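Local atomic coordinates of halogenase (Chondromyces crocatus, PDB entry 3E1T), a protein that probably chlorinates a precursor of the natural product chondrochloren, using a bound flavin-adenine dinucleotide as its cofactor. Residues V190-N198 with H248-I256; C306-H317 with Y355-Y366. All coordinates share one frame; numbering follows the deposited sequence.

Contact 1: V190-N198 with H248-I256; sequences VALYGYFEN and HEAALLRYI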
# COMPACT_ATOMS: atom_id res chain seq x y z
N VAL A 190 2.10 12.67 7.81
CA VAL A 190 1.12 13.19 6.87
C VAL A 190 1.82 13.40 5.52
O VAL A 190 2.95 13.89 5.47
CB VAL A 190 0.47 14.50 7.36
CG1 VAL A 190 -0.25 14.26 8.68
CG2 VAL A 190 1.52 15.58 7.53
N ALA A 191 1.16 13.00 4.44
CA ALA A 191 1.68 13.27 3.10
C ALA A 191 0.94 14.45 2.48
O ALA A 191 -0.28 14.58 2.62
CB ALA A 191 1.55 12.06 2.22
N LEU A 192 1.69 15.32 1.82
CA LEU A 192 1.15 16.50 1.15
C LEU A 192 1.67 16.43 -0.27
O LEU A 192 2.88 16.45 -0.47
CB LEU A 192 1.67 17.76 1.84
CG LEU A 192 1.19 19.11 1.32
CD1 LEU A 192 -0.32 19.28 1.51
CD2 LEU A 192 1.93 20.21 2.04
N TYR A 193 0.78 16.33 -1.25
CA TYR A 193 1.23 16.03 -2.61
C TYR A 193 0.48 16.76 -3.73
O TYR A 193 -0.71 17.02 -3.63
CB TYR A 193 1.23 14.52 -2.86
CG TYR A 193 -0.13 13.89 -2.96
CD1 TYR A 193 -0.75 13.76 -4.21
CD2 TYR A 193 -0.80 13.41 -1.83
CE1 TYR A 193 -2.00 13.18 -4.33
CE2 TYR A 193 -2.07 12.82 -1.93
CZ TYR A 193 -2.65 12.71 -3.20
OH TYR A 193 -3.90 12.15 -3.37
N GLY A 194 1.22 17.07 -4.80
CA GLY A 194 0.65 17.64 -6.01
C GLY A 194 1.28 17.08 -7.27
O GLY A 194 2.01 16.07 -7.23
N TYR A 195 1.01 17.73 -8.40
CA TYR A 195 1.53 17.27 -9.68
C TYR A 195 2.18 18.40 -10.45
O TYR A 195 1.70 19.54 -10.46
CB TYR A 195 0.43 16.63 -10.51
CG TYR A 195 -0.11 15.37 -9.86
CD1 TYR A 195 0.41 14.13 -10.18
CD2 TYR A 195 -1.12 15.44 -8.90
CE1 TYR A 195 -0.08 12.98 -9.58
CE2 TYR A 195 -1.60 14.29 -8.28
CZ TYR A 195 -1.08 13.07 -8.63
OH TYR A 195 -1.55 11.94 -8.04
N PHE A 196 3.30 18.08 -11.09
CA PHE A 196 4.11 19.09 -11.75
C PHE A 196 4.34 18.70 -13.21
O PHE A 196 4.47 17.52 -13.54
CB PHE A 196 5.44 19.28 -11.00
CG PHE A 196 5.27 19.88 -9.62
CD1 PHE A 196 5.51 21.23 -9.41
CD2 PHE A 196 4.87 19.09 -8.53
CE1 PHE A 196 5.35 21.80 -8.14
CE2 PHE A 196 4.70 19.65 -7.27
CZ PHE A 196 4.95 21.01 -7.07
N GLU A 197 4.36 19.70 -14.09
CA GLU A 197 4.63 19.49 -15.51
C GLU A 197 6.02 20.00 -15.87
O GLU A 197 6.41 21.07 -15.42
CB GLU A 197 3.59 20.21 -16.37
CG GLU A 197 2.28 19.45 -16.53
CD GLU A 197 1.16 20.32 -17.08
OE1 GLU A 197 1.10 21.52 -16.74
OE2 GLU A 197 0.33 19.80 -17.86
N ASN A 198 6.73 19.21 -16.67
CA ASN A 198 8.02 19.60 -17.29
C ASN A 198 9.22 19.57 -16.34
O ASN A 198 10.21 20.29 -16.54
CB ASN A 198 7.92 20.95 -18.02
CG ASN A 198 6.84 20.94 -19.09
OD1 ASN A 198 5.97 21.82 -19.11
ND2 ASN A 198 6.89 19.96 -19.98
N HIS A 248 -2.01 25.18 1.89
CA HIS A 248 -1.57 23.91 1.32
C HIS A 248 -0.45 24.11 0.32
O HIS A 248 0.62 23.51 0.46
CB HIS A 248 -2.74 23.19 0.63
CG HIS A 248 -3.43 22.17 1.48
ND1 HIS A 248 -4.01 21.04 0.95
CD2 HIS A 248 -3.63 22.11 2.82
CE1 HIS A 248 -4.54 20.32 1.92
NE2 HIS A 248 -4.32 20.95 3.07
N GLU A 249 -0.69 24.96 -0.68
CA GLU A 249 0.28 25.19 -1.76
C GLU A 249 1.57 25.78 -1.22
O GLU A 249 2.66 25.34 -1.60
CB GLU A 249 -0.30 26.08 -2.87
CG GLU A 249 0.68 26.33 -4.02
CD GLU A 249 0.12 27.17 -5.17
OE1 GLU A 249 -1.02 27.67 -5.08
OE2 GLU A 249 0.83 27.32 -6.19
N ALA A 250 1.44 26.76 -0.32
CA ALA A 250 2.59 27.47 0.24
C ALA A 250 3.46 26.55 1.10
O ALA A 250 4.68 26.70 1.13
CB ALA A 250 2.13 28.68 1.03
N ALA A 251 2.83 25.62 1.80
CA ALA A 251 3.52 24.62 2.62
C ALA A 251 4.38 23.69 1.77
O ALA A 251 5.54 23.44 2.10
CB ALA A 251 2.53 23.82 3.44
N LEU A 252 3.81 23.18 0.68
CA LEU A 252 4.54 22.24 -0.17
C LEU A 252 5.67 22.96 -0.92
O LEU A 252 6.78 22.45 -0.98
CB LEU A 252 3.60 21.52 -1.14
CG LEU A 252 4.16 20.45 -2.08
CD1 LEU A 252 4.75 19.25 -1.32
CD2 LEU A 252 3.07 19.99 -3.04
N LEU A 253 5.37 24.14 -1.45
CA LEU A 253 6.35 24.94 -2.19
C LEU A 253 7.57 25.24 -1.31
O LEU A 253 8.70 25.07 -1.76
CB LEU A 253 5.72 26.23 -2.73
CG LEU A 253 5.41 26.28 -4.24
CD1 LEU A 253 5.27 24.91 -4.91
CD2 LEU A 253 4.18 27.14 -4.51
N ARG A 254 7.32 25.64 -0.07
CA ARG A 254 8.38 25.85 0.90
C ARG A 254 9.14 24.58 1.27
O ARG A 254 10.35 24.63 1.49
CB ARG A 254 7.85 26.54 2.17
CG ARG A 254 8.94 26.92 3.16
CD ARG A 254 10.12 27.61 2.44
NE ARG A 254 11.25 27.87 3.32
CZ ARG A 254 11.63 29.09 3.70
NH1 ARG A 254 10.97 30.17 3.28
NH2 ARG A 254 12.68 29.23 4.51
N TYR A 255 8.46 23.44 1.32
CA TYR A 255 9.13 22.16 1.55
C TYR A 255 10.02 21.79 0.37
O TYR A 255 11.12 21.27 0.55
CB TYR A 255 8.13 21.03 1.82
CG TYR A 255 7.54 21.00 3.21
CD1 TYR A 255 8.34 21.15 4.35
CD2 TYR A 255 6.17 20.77 3.40
CE1 TYR A 255 7.79 21.11 5.62
CE2 TYR A 255 5.61 20.74 4.67
CZ TYR A 255 6.43 20.90 5.77
OH TYR A 255 5.87 20.85 7.02
N ILE A 256 9.53 22.05 -0.84
CA ILE A 256 10.30 21.78 -2.05
C ILE A 256 11.63 22.55 -2.02
O ILE A 256 12.69 21.96 -2.22
CB ILE A 256 9.50 22.10 -3.33
CG1 ILE A 256 8.40 21.05 -3.54
CG2 ILE A 256 10.41 22.14 -4.55
CD1 ILE A 256 7.32 21.47 -4.50

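Contact 2: C306-H317 with Y355-Y366; sequences CFVDPVFSSGVH and YGNFYQFLVAFY. With FAD (flavin-adenine dinucleotide), chain C.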
# COMPACT_ATOMS: atom_id res chain seq x y z
N CYS A 306 -5.24 -2.91 6.27
CA CYS A 306 -3.99 -2.41 6.85
C CYS A 306 -3.19 -1.64 5.82
O CYS A 306 -3.40 -1.80 4.61
CB CYS A 306 -3.15 -3.57 7.41
SG CYS A 306 -2.58 -4.73 6.17
N PHE A 307 -2.30 -0.79 6.31
CA PHE A 307 -1.35 -0.06 5.46
C PHE A 307 -0.12 0.34 6.29
O PHE A 307 -0.24 0.67 7.47
CB PHE A 307 -2.01 1.18 4.83
CG PHE A 307 -1.09 1.94 3.91
CD1 PHE A 307 -0.68 1.38 2.70
CD2 PHE A 307 -0.60 3.19 4.28
CE1 PHE A 307 0.19 2.07 1.86
CE2 PHE A 307 0.27 3.89 3.45
CZ PHE A 307 0.65 3.33 2.23
N VAL A 308 1.07 0.27 5.69
CA VAL A 308 2.31 0.69 6.38
C VAL A 308 2.67 2.18 6.15
O VAL A 308 2.41 3.00 7.02
CB VAL A 308 3.52 -0.21 6.04
CG1 VAL A 308 4.69 0.12 6.99
CG2 VAL A 308 3.15 -1.70 6.19
N ASP A 309 3.27 2.50 5.00
CA ASP A 309 3.83 3.83 4.74
C ASP A 309 4.29 3.82 3.28
O ASP A 309 4.62 2.76 2.76
CB ASP A 309 5.02 4.11 5.70
CG ASP A 309 5.54 5.53 5.61
OD1 ASP A 309 4.95 6.45 6.22
OD2 ASP A 309 6.58 5.74 4.93
N PRO A 310 4.28 4.98 2.60
CA PRO A 310 4.59 5.00 1.17
C PRO A 310 6.03 4.68 0.73
O PRO A 310 6.24 4.49 -0.47
CB PRO A 310 4.27 6.45 0.75
CG PRO A 310 3.47 7.02 1.87
CD PRO A 310 3.91 6.31 3.09
N VAL A 311 7.01 4.63 1.64
CA VAL A 311 8.37 4.37 1.17
C VAL A 311 8.49 2.90 0.78
O VAL A 311 7.97 2.03 1.49
CB VAL A 311 9.48 4.84 2.16
CG1 VAL A 311 9.39 4.14 3.48
CG2 VAL A 311 10.87 4.64 1.54
N PHE A 312 9.17 2.65 -0.34
CA PHE A 312 9.23 1.35 -1.01
C PHE A 312 7.92 0.84 -1.65
O PHE A 312 7.86 -0.29 -2.13
CB PHE A 312 9.92 0.28 -0.14
CG PHE A 312 11.42 0.44 -0.09
CD1 PHE A 312 12.04 0.89 1.07
CD2 PHE A 312 12.20 0.19 -1.22
CE1 PHE A 312 13.43 1.05 1.11
CE2 PHE A 312 13.58 0.34 -1.18
CZ PHE A 312 14.20 0.78 -0.01
N SER A 313 6.89 1.68 -1.69
CA SER A 313 5.74 1.48 -2.58
C SER A 313 5.09 0.11 -2.49
O SER A 313 5.02 -0.62 -3.49
CB SER A 313 6.17 1.72 -4.03
OG SER A 313 6.61 3.05 -4.23
N SER A 314 4.62 -0.27 -1.31
CA SER A 314 4.07 -1.61 -1.12
C SER A 314 2.55 -1.70 -1.12
O SER A 314 2.02 -2.80 -1.05
CB SER A 314 4.61 -2.22 0.16
OG SER A 314 4.10 -1.55 1.29
N GLY A 315 1.86 -0.56 -1.18
CA GLY A 315 0.41 -0.50 -0.99
C GLY A 315 -0.38 -1.33 -1.99
O GLY A 315 -1.19 -2.18 -1.60
N VAL A 316 -0.15 -1.09 -3.28
CA VAL A 316 -0.92 -1.81 -4.30
C VAL A 316 -0.56 -3.29 -4.32
O VAL A 316 -1.41 -4.13 -4.59
CB VAL A 316 -0.83 -1.16 -5.69
CG1 VAL A 316 -1.42 -2.07 -6.77
CG2 VAL A 316 -1.55 0.20 -5.69
N HIS A 317 0.70 -3.61 -4.02
CA HIS A 317 1.11 -5.01 -3.90
C HIS A 317 0.33 -5.72 -2.79
O HIS A 317 -0.16 -6.83 -2.98
CB HIS A 317 2.62 -5.10 -3.67
CG HIS A 317 3.08 -6.41 -3.11
ND1 HIS A 317 2.97 -7.59 -3.80
CD2 HIS A 317 3.68 -6.72 -1.93
CE1 HIS A 317 3.46 -8.58 -3.07
NE2 HIS A 317 3.90 -8.07 -1.93
N TYR A 355 2.64 -8.05 5.27
CA TYR A 355 2.50 -6.74 5.91
C TYR A 355 3.60 -6.52 6.97
O TYR A 355 4.20 -5.44 7.02
CB TYR A 355 1.10 -6.58 6.54
CG TYR A 355 0.96 -5.46 7.54
CD1 TYR A 355 0.69 -4.15 7.12
CD2 TYR A 355 1.06 -5.71 8.91
CE1 TYR A 355 0.54 -3.11 8.06
CE2 TYR A 355 0.92 -4.68 9.85
CZ TYR A 355 0.67 -3.39 9.42
OH TYR A 355 0.52 -2.40 10.35
N GLY A 356 3.82 -7.55 7.79
CA GLY A 356 4.86 -7.56 8.83
C GLY A 356 6.28 -7.42 8.30
O GLY A 356 7.11 -6.70 8.88
N ASN A 357 6.57 -8.11 7.20
CA ASN A 357 7.85 -7.99 6.51
C ASN A 357 8.16 -6.56 6.08
O ASN A 357 9.27 -6.07 6.29
CB ASN A 357 7.88 -8.92 5.29
CG ASN A 357 8.16 -10.38 5.66
OD1 ASN A 357 8.41 -10.69 6.81
ND2 ASN A 357 8.10 -11.26 4.68
N PHE A 358 7.18 -5.89 5.49
CA PHE A 358 7.34 -4.49 5.11
C PHE A 358 7.40 -3.56 6.31
O PHE A 358 8.22 -2.63 6.33
CB PHE A 358 6.24 -4.05 4.14
CG PHE A 358 6.54 -4.36 2.71
CD1 PHE A 358 7.35 -3.50 1.95
CD2 PHE A 358 6.04 -5.51 2.11
CE1 PHE A 358 7.65 -3.77 0.62
CE2 PHE A 358 6.33 -5.79 0.77
CZ PHE A 358 7.13 -4.91 0.02
N TYR A 359 6.54 -3.78 7.30
CA TYR A 359 6.53 -2.97 8.51
C TYR A 359 7.91 -2.97 9.17
O TYR A 359 8.47 -1.92 9.45
CB TYR A 359 5.47 -3.46 9.52
CG TYR A 359 5.19 -2.42 10.62
CD1 TYR A 359 4.11 -1.55 10.52
CD2 TYR A 359 6.02 -2.30 11.74
CE1 TYR A 359 3.86 -0.59 11.49
CE2 TYR A 359 5.77 -1.34 12.74
CZ TYR A 359 4.68 -0.49 12.60
OH TYR A 359 4.40 0.46 13.55
N GLN A 360 8.43 -4.17 9.40
CA GLN A 360 9.70 -4.37 10.06
C GLN A 360 10.82 -3.71 9.30
O GLN A 360 11.65 -3.02 9.89
CB GLN A 360 9.98 -5.87 10.21
CG GLN A 360 9.19 -6.48 11.32
CD GLN A 360 9.72 -6.05 12.66
OE1 GLN A 360 10.74 -6.55 13.12
NE2 GLN A 360 9.03 -5.12 13.30
N PHE A 361 10.85 -3.92 7.99
CA PHE A 361 11.91 -3.36 7.17
C PHE A 361 11.85 -1.84 7.10
O PHE A 361 12.90 -1.18 7.06
CB PHE A 361 11.89 -3.95 5.78
CG PHE A 361 12.91 -3.35 4.85
CD1 PHE A 361 14.27 -3.59 5.04
CD2 PHE A 361 12.51 -2.52 3.82
CE1 PHE A 361 15.21 -3.02 4.20
CE2 PHE A 361 13.45 -1.95 2.98
CZ PHE A 361 14.80 -2.20 3.17
N LEU A 362 10.64 -1.28 7.06
CA LEU A 362 10.49 0.18 6.95
C LEU A 362 10.88 0.91 8.23
O LEU A 362 11.38 2.02 8.15
CB LEU A 362 9.09 0.59 6.51
CG LEU A 362 8.59 0.23 5.09
CD1 LEU A 362 7.42 1.13 4.74
CD2 LEU A 362 9.64 0.31 4.01
N VAL A 363 10.60 0.31 9.40
CA VAL A 363 11.06 0.85 10.69
C VAL A 363 12.60 0.94 10.64
O VAL A 363 13.16 2.01 10.88
CB VAL A 363 10.59 -0.00 11.94
CG1 VAL A 363 11.28 0.47 13.26
CG2 VAL A 363 9.06 0.05 12.12
N ALA A 364 13.27 -0.15 10.27
CA ALA A 364 14.74 -0.14 10.15
C ALA A 364 15.24 0.85 9.08
O ALA A 364 16.28 1.49 9.27
CB ALA A 364 15.30 -1.56 9.92
N PHE A 365 14.50 0.99 7.97
CA PHE A 365 14.87 1.91 6.90
C PHE A 365 14.75 3.38 7.32
O PHE A 365 15.64 4.19 7.02
CB PHE A 365 14.05 1.66 5.62
CG PHE A 365 14.61 2.35 4.41
CD1 PHE A 365 15.80 1.90 3.83
CD2 PHE A 365 13.97 3.44 3.85
CE1 PHE A 365 16.33 2.54 2.71
CE2 PHE A 365 14.50 4.06 2.73
CZ PHE A 365 15.68 3.61 2.16
N TYR A 366 13.66 3.73 8.00
CA TYR A 366 13.53 5.05 8.62
C TYR A 366 14.67 5.32 9.63
O TYR A 366 15.23 6.41 9.66
CB TYR A 366 12.18 5.18 9.33
CG TYR A 366 11.08 5.78 8.48
CD1 TYR A 366 10.42 5.02 7.52
CD2 TYR A 366 10.70 7.11 8.65
CE1 TYR A 366 9.38 5.59 6.73
CE2 TYR A 366 9.68 7.67 7.89
CZ TYR A 366 9.02 6.90 6.94
OH TYR A 366 8.02 7.47 6.18
PA FAD C . -8.47 2.02 -2.97
O1A FAD C . -7.47 2.19 -4.09
O2A FAD C . -8.57 3.17 -2.03
O5B FAD C . -9.92 1.80 -3.66
C5B FAD C . -11.08 1.55 -2.88
C4B FAD C . -12.33 1.87 -3.71
O4B FAD C . -13.50 1.74 -2.93
C3B FAD C . -12.30 3.30 -4.23
O3B FAD C . -12.45 3.26 -5.63
C2B FAD C . -13.49 3.98 -3.58
O2B FAD C . -14.13 4.81 -4.51
C1B FAD C . -14.38 2.80 -3.21
N9A FAD C . -15.25 3.00 -2.04
C8A FAD C . -14.99 3.68 -0.88
N7A FAD C . -16.09 3.57 -0.09
C5A FAD C . -17.03 2.83 -0.72
C6A FAD C . -18.33 2.43 -0.39
N6A FAD C . -18.94 2.87 0.72
N1A FAD C . -19.04 1.66 -1.28
C2A FAD C . -18.51 1.32 -2.50
N3A FAD C . -17.24 1.74 -2.82
C4A FAD C . -16.51 2.47 -1.95
N1 FAD C . 0.89 2.36 -3.10
C2 FAD C . 1.71 1.92 -4.10
O2 FAD C . 1.58 0.76 -4.49
N3 FAD C . 2.67 2.77 -4.62
C4 FAD C . 2.79 4.07 -4.16
O4 FAD C . 3.63 4.84 -4.64
C4X FAD C . 1.97 4.51 -3.13
N5 FAD C . 2.06 5.80 -2.64
C5X FAD C . 1.22 6.21 -1.62
C6 FAD C . 1.32 7.51 -1.11
C7 FAD C . 0.46 7.92 -0.07
C7M FAD C . 0.72 9.23 0.61
C8 FAD C . -0.49 7.03 0.45
C8M FAD C . -1.28 7.36 1.70
C9 FAD C . -0.58 5.75 -0.07
C9A FAD C . 0.27 5.33 -1.10
N10 FAD C . 0.15 4.05 -1.60
C10 FAD C . 1.00 3.64 -2.61
C1' FAD C . -0.96 3.12 -1.13
C2' FAD C . -2.13 2.98 -2.10
O2' FAD C . -2.76 4.24 -2.21
C3' FAD C . -3.14 1.95 -1.60
O3' FAD C . -2.49 0.89 -0.93
C4' FAD C . -3.99 1.29 -2.69
O4' FAD C . -4.74 2.27 -3.36
C5' FAD C . -4.93 0.27 -2.05
O5' FAD C . -5.92 -0.10 -2.98
P FAD C . -7.37 -0.59 -2.49
O1P FAD C . -8.01 -1.39 -3.61
O2P FAD C . -7.26 -1.42 -1.25
O3P FAD C . -8.15 0.74 -2.09
O HOH W 1 0.90 0.14 9.85

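Contact 1: V190-N198 with H248-I256
Strand 190-197 and helix 248-256 cross almost at a right angle, 91° between their directions, with axes 8.9 Å apart at closest approach and L192 facing L252. The helix lies across one face of the large mixed sheet, on the L192 and F196 side of the strand; Y193 and Y195 point away from it, Y193 on the flavin side. L192 carries the contact. Its CG stands anti to the backbone N (chi1 -178°), which sends the two methyls onto different parts of the first helical turns. L192 CD1 lies over one face of the H248 imidazole, toward its rim, a CH-pi contact 4.2 Å from the ring centroid. L192 CD2 packs on L252 CB at 3.8 Å and on A251 CB at 3.9 Å. The L192 and L252 side chains run antiparallel, side by side: L252 CD1 rests 3.5 Å from L192 O, and L252 CD2 approaches the backbone where Y193 joins G194. Further along, F196 CZ meets I256 CD1 at 3.5 Å. H248 ND1 is hydrogen-bonded to I280 O, which helps to fix the imidazole beneath L192 CD1. No hydrogen bond joins the two segments, so apolar fit and the CH-pi contact hold them together; F220 of strand 218-224 also packs on the helix.

Contact 2: C306-H317 with Y355-Y366
V308, L362 and V311 form the tight middle of the contact between the loop running from strand 306-307 and helix 355-366. V308 spreads its two methyls along the helix: V308 CG1 touches L362 CD1 at 3.7 Å, and V308 CG2 lies 3.5 Å from Y355 CE1. L362 CD1 also presses on V311 O and V311 CG1, within the type II beta turn from P310 to S313. Towards the start of the helix, C306 CB sits over a face of the Y355 ring with SG oblique to it, and a water joins Y355 OH to F307 O. S314 CB drops onto the face of F358, 3.5 Å from the ring centroid. The partly exposed side is aromatic. F312 drives its edge into the face of F365, F312 CE1 above the ring centre, with planes at 69° and centroids 4.7 Å apart; the exposed F361 meets F312 obliquely and gives little area to the contact. F365 CG lies anti to the backbone N (chi1 -166°), which swings the ring up to F312, and the W83 ring stacks on F365. A leucine in place of F365 would probably deprive the F312 edge of its flat partner, and W83 of its stacking partner, leaving the F312 ring freer to turn. One direct hydrogen bond crosses the contact: Y366 OH donates to D309 OD2 at 2.6 Å, from 36° out of the carboxylate plane. Y286 holds D309 OD1, and W219 NE1 also bonds to Y366 OH. The buried carboxylate is thus gripped at both oxygens, and with the apolar packing around it probably helps to hold segment 306-317, which carries F307 and P310 beside the flavin and the V316 amide bonded to flavin O2.

Overall arrangement
Contact 1 precedes contact 2 along the chain, and their centres lie 23 Å apart; the nearest atoms are about 5 Å apart and do not touch. Strand 189-197 links them: it carries L192 and F196 against helix 248-257, while N189, at its start, meets D309 and Y366 of contact 2. Strand 218-224 also serves both, with F220 against L252, Y255 and I256 and W219 beside D309, P310 and V311. Segment 306-317 of contact 2 lines the flavin pocket directly. In contact 1 only the strand reaches the flavin, through A191, with the Y193 side chain about 5 Å from it, and the helix lies on the other side of the strand.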